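Hypothetical protein (Sebaldella termitidis, PDB 4M1A) is of unknown function, a trimeric alpha/beta protein of the DUF1904 family, which is grouped with the macrophage migration inhibitory factor (MIF) clan. Local coordinates at residues Val56-Leu61 with Lys87-Val92. Sequence-based numbering, arbitrary orientation.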
loop_
_atom_site.group_PDB
_atom_site.type_symbol
_atom_site.label_atom_id
_atom_site.label_comp_id
_atom_site.label_asym_id
_atom_site.label_seq_id
_atom_site.Cartn_x
_atom_site.Cartn_y
_atom_site.Cartn_z
ATOM N N VAL A 56 4.891 5.379 13.892
ATOM C CA VAL A 56 3.524 4.885 13.665
ATOM C C VAL A 56 3.071 5.612 12.394
ATOM O O VAL A 56 3.143 6.849 12.322
ATOM C CB VAL A 56 2.592 5.161 14.810
ATOM C CG1 VAL A 56 1.206 4.704 14.403
ATOM C CG2 VAL A 56 3.130 4.402 16.025
ATOM N N PHE A 57 2.815 4.845 11.342
ATOM C CA PHE A 57 2.444 5.400 10.033
ATOM C C PHE A 57 1.019 4.955 9.652
ATOM O O PHE A 57 0.734 3.755 9.553
ATOM C CB PHE A 57 3.468 4.976 8.960
ATOM C CG PHE A 57 3.293 5.661 7.644
ATOM C CD1 PHE A 57 2.350 5.275 6.754
ATOM C CD2 PHE A 57 4.194 6.654 7.238
ATOM C CE1 PHE A 57 2.175 5.923 5.537
ATOM C CE2 PHE A 57 4.061 7.253 5.978
ATOM C CZ PHE A 57 3.063 6.879 5.153
ATOM N N ILE A 58 0.140 5.936 9.459
ATOM C CA ILE A 58 -1.246 5.737 9.248
ATOM C C ILE A 58 -1.650 6.253 7.901
ATOM O O ILE A 58 -1.365 7.437 7.549
ATOM C CB ILE A 58 -2.122 6.377 10.351
ATOM C CG1 ILE A 58 -1.667 5.897 11.680
ATOM C CG2 ILE A 58 -3.640 6.060 10.127
ATOM C CD1 ILE A 58 -2.224 6.710 12.860
ATOM N N GLU A 59 -2.275 5.366 7.106
ATOM C CA GLU A 59 -2.848 5.772 5.808
ATOM C C GLU A 59 -4.351 5.825 5.941
ATOM O O GLU A 59 -4.938 4.938 6.583
ATOM C CB GLU A 59 -2.444 4.770 4.721
ATOM C CG GLU A 59 -0.984 4.705 4.471
ATOM C CD GLU A 59 -0.430 3.434 3.780
ATOM O OE1 GLU A 59 -0.814 2.269 4.174
ATOM O OE2 GLU A 59 0.497 3.681 2.911
ATOM N N VAL A 60 -4.991 6.849 5.374
ATOM C CA VAL A 60 -6.429 6.966 5.329
ATOM C C VAL A 60 -6.796 6.999 3.844
ATOM O O VAL A 60 -6.487 7.983 3.141
ATOM C CB VAL A 60 -6.891 8.262 5.989
ATOM C CG1 VAL A 60 -8.377 8.434 5.850
ATOM C CG2 VAL A 60 -6.491 8.233 7.482
ATOM N N LEU A 61 -7.468 5.975 3.393
ATOM C CA LEU A 61 -8.002 5.926 2.010
ATOM C C LEU A 61 -9.446 6.315 2.040
ATOM O O LEU A 61 -10.287 5.634 2.656
ATOM C CB LEU A 61 -7.836 4.516 1.409
ATOM C CG LEU A 61 -6.448 4.017 1.066
ATOM C CD1 LEU A 61 -5.613 3.742 2.300
ATOM C CD2 LEU A 61 -6.554 2.738 0.210
ATOM N N LYS A 87 6.985 7.509 19.800
ATOM C CA LYS A 87 7.302 7.472 18.349
ATOM C C LYS A 87 6.592 8.578 17.582
ATOM O O LYS A 87 5.482 8.959 17.940
ATOM C CB LYS A 87 6.812 6.164 17.754
ATOM C CG LYS A 87 7.504 4.901 18.173
ATOM C CD LYS A 87 6.887 3.807 17.316
ATOM C CE LYS A 87 6.939 2.438 17.926
ATOM N NZ LYS A 87 7.062 1.477 16.803
ATOM N N ILE A 88 7.184 9.015 16.477
ATOM C CA ILE A 88 6.579 9.967 15.583
ATOM C C ILE A 88 5.269 9.286 15.031
ATOM O O ILE A 88 5.225 8.049 14.821
ATOM C CB ILE A 88 7.539 10.212 14.411
ATOM C CG1 ILE A 88 8.824 10.961 14.864
ATOM C CG2 ILE A 88 6.875 10.932 13.268
ATOM C CD1 ILE A 88 9.876 10.927 13.758
ATOM N N VAL A 89 4.212 10.079 14.908
ATOM C CA VAL A 89 2.970 9.618 14.316
ATOM C C VAL A 89 2.808 10.335 12.999
ATOM O O VAL A 89 2.747 11.578 12.963
ATOM C CB VAL A 89 1.730 9.899 15.212
ATOM C CG1 VAL A 89 0.509 9.334 14.533
ATOM C CG2 VAL A 89 1.918 9.231 16.560
ATOM N N THR A 90 2.862 9.581 11.903
ATOM C CA THR A 90 2.744 10.131 10.551
ATOM C C THR A 90 1.456 9.651 9.902
ATOM O O THR A 90 1.086 8.463 10.064
ATOM C CB THR A 90 3.992 9.733 9.715
ATOM O OG1 THR A 90 5.100 10.405 10.300
ATOM C CG2 THR A 90 3.834 10.150 8.282
ATOM N N ILE A 91 0.720 10.574 9.250
ATOM C CA ILE A 91 -0.572 10.304 8.671
ATOM C C ILE A 91 -0.647 10.803 7.244
ATOM O O ILE A 91 -0.266 11.980 6.983
ATOM C CB ILE A 91 -1.703 10.927 9.459
ATOM C CG1 ILE A 91 -1.588 10.551 10.917
ATOM C CG2 ILE A 91 -3.036 10.397 8.963
ATOM C CD1 ILE A 91 -2.458 11.401 11.778
ATOM N N VAL A 92 -1.013 9.925 6.302
ATOM C CA VAL A 92 -1.168 10.328 4.942
ATOM C C VAL A 92 -2.585 10.077 4.494
ATOM O O VAL A 92 -3.089 8.970 4.668
ATOM C CB VAL A 92 -0.162 9.564 4.056
ATOM C CG1 VAL A 92 -0.173 10.188 2.676
ATOM C CG2 VAL A 92 1.230 9.711 4.677
#
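At chi1 -171° the ring of Phe57 swings to the side of its own carbonyl carbon and leans obliquely across Thr90 and Val92. Thr90 turns CG2, not OG1, to the ring, 3.7 Å from Phe57 CD2. Val92 CG1 lies anti to N (chi1 -170°), which places CG2 beside N and 3.4 Å from Phe57 CZ. Cutting the ring back to an alanine is likely to leave these two methyl groups without their aromatic partner and open a gap on this face. Beneath them runs a parallel ladder of five hydrogen bonds: Val56 N to Ile88 O, Thr90 N to Val56 O (2.8 Å), Ile58 N to Thr90 O, Val92 N to Ile58 O and Val60 N to Val92 O. On the other face, Ile58 CD1 reaches Val89 CG1 at 4.1 Å, and both side chains pack on Trp81. Val56 CG2 rests on the aliphatic part of Lys87, whose NZ bonds to Gly8 O and Asp53 O. In a second subunit, His3 meets the Phe57 ring edge-to-face and a strand pairs antiparallel with Thr90, Ile91 and Val92, extending the sheet across the interface. Strands 56-62 and 89-95 form a beta-alpha-beta crossover through helix 67-82, which covers the Ile58, Val89 and Ile91 face, consistent with the MIF-like fold.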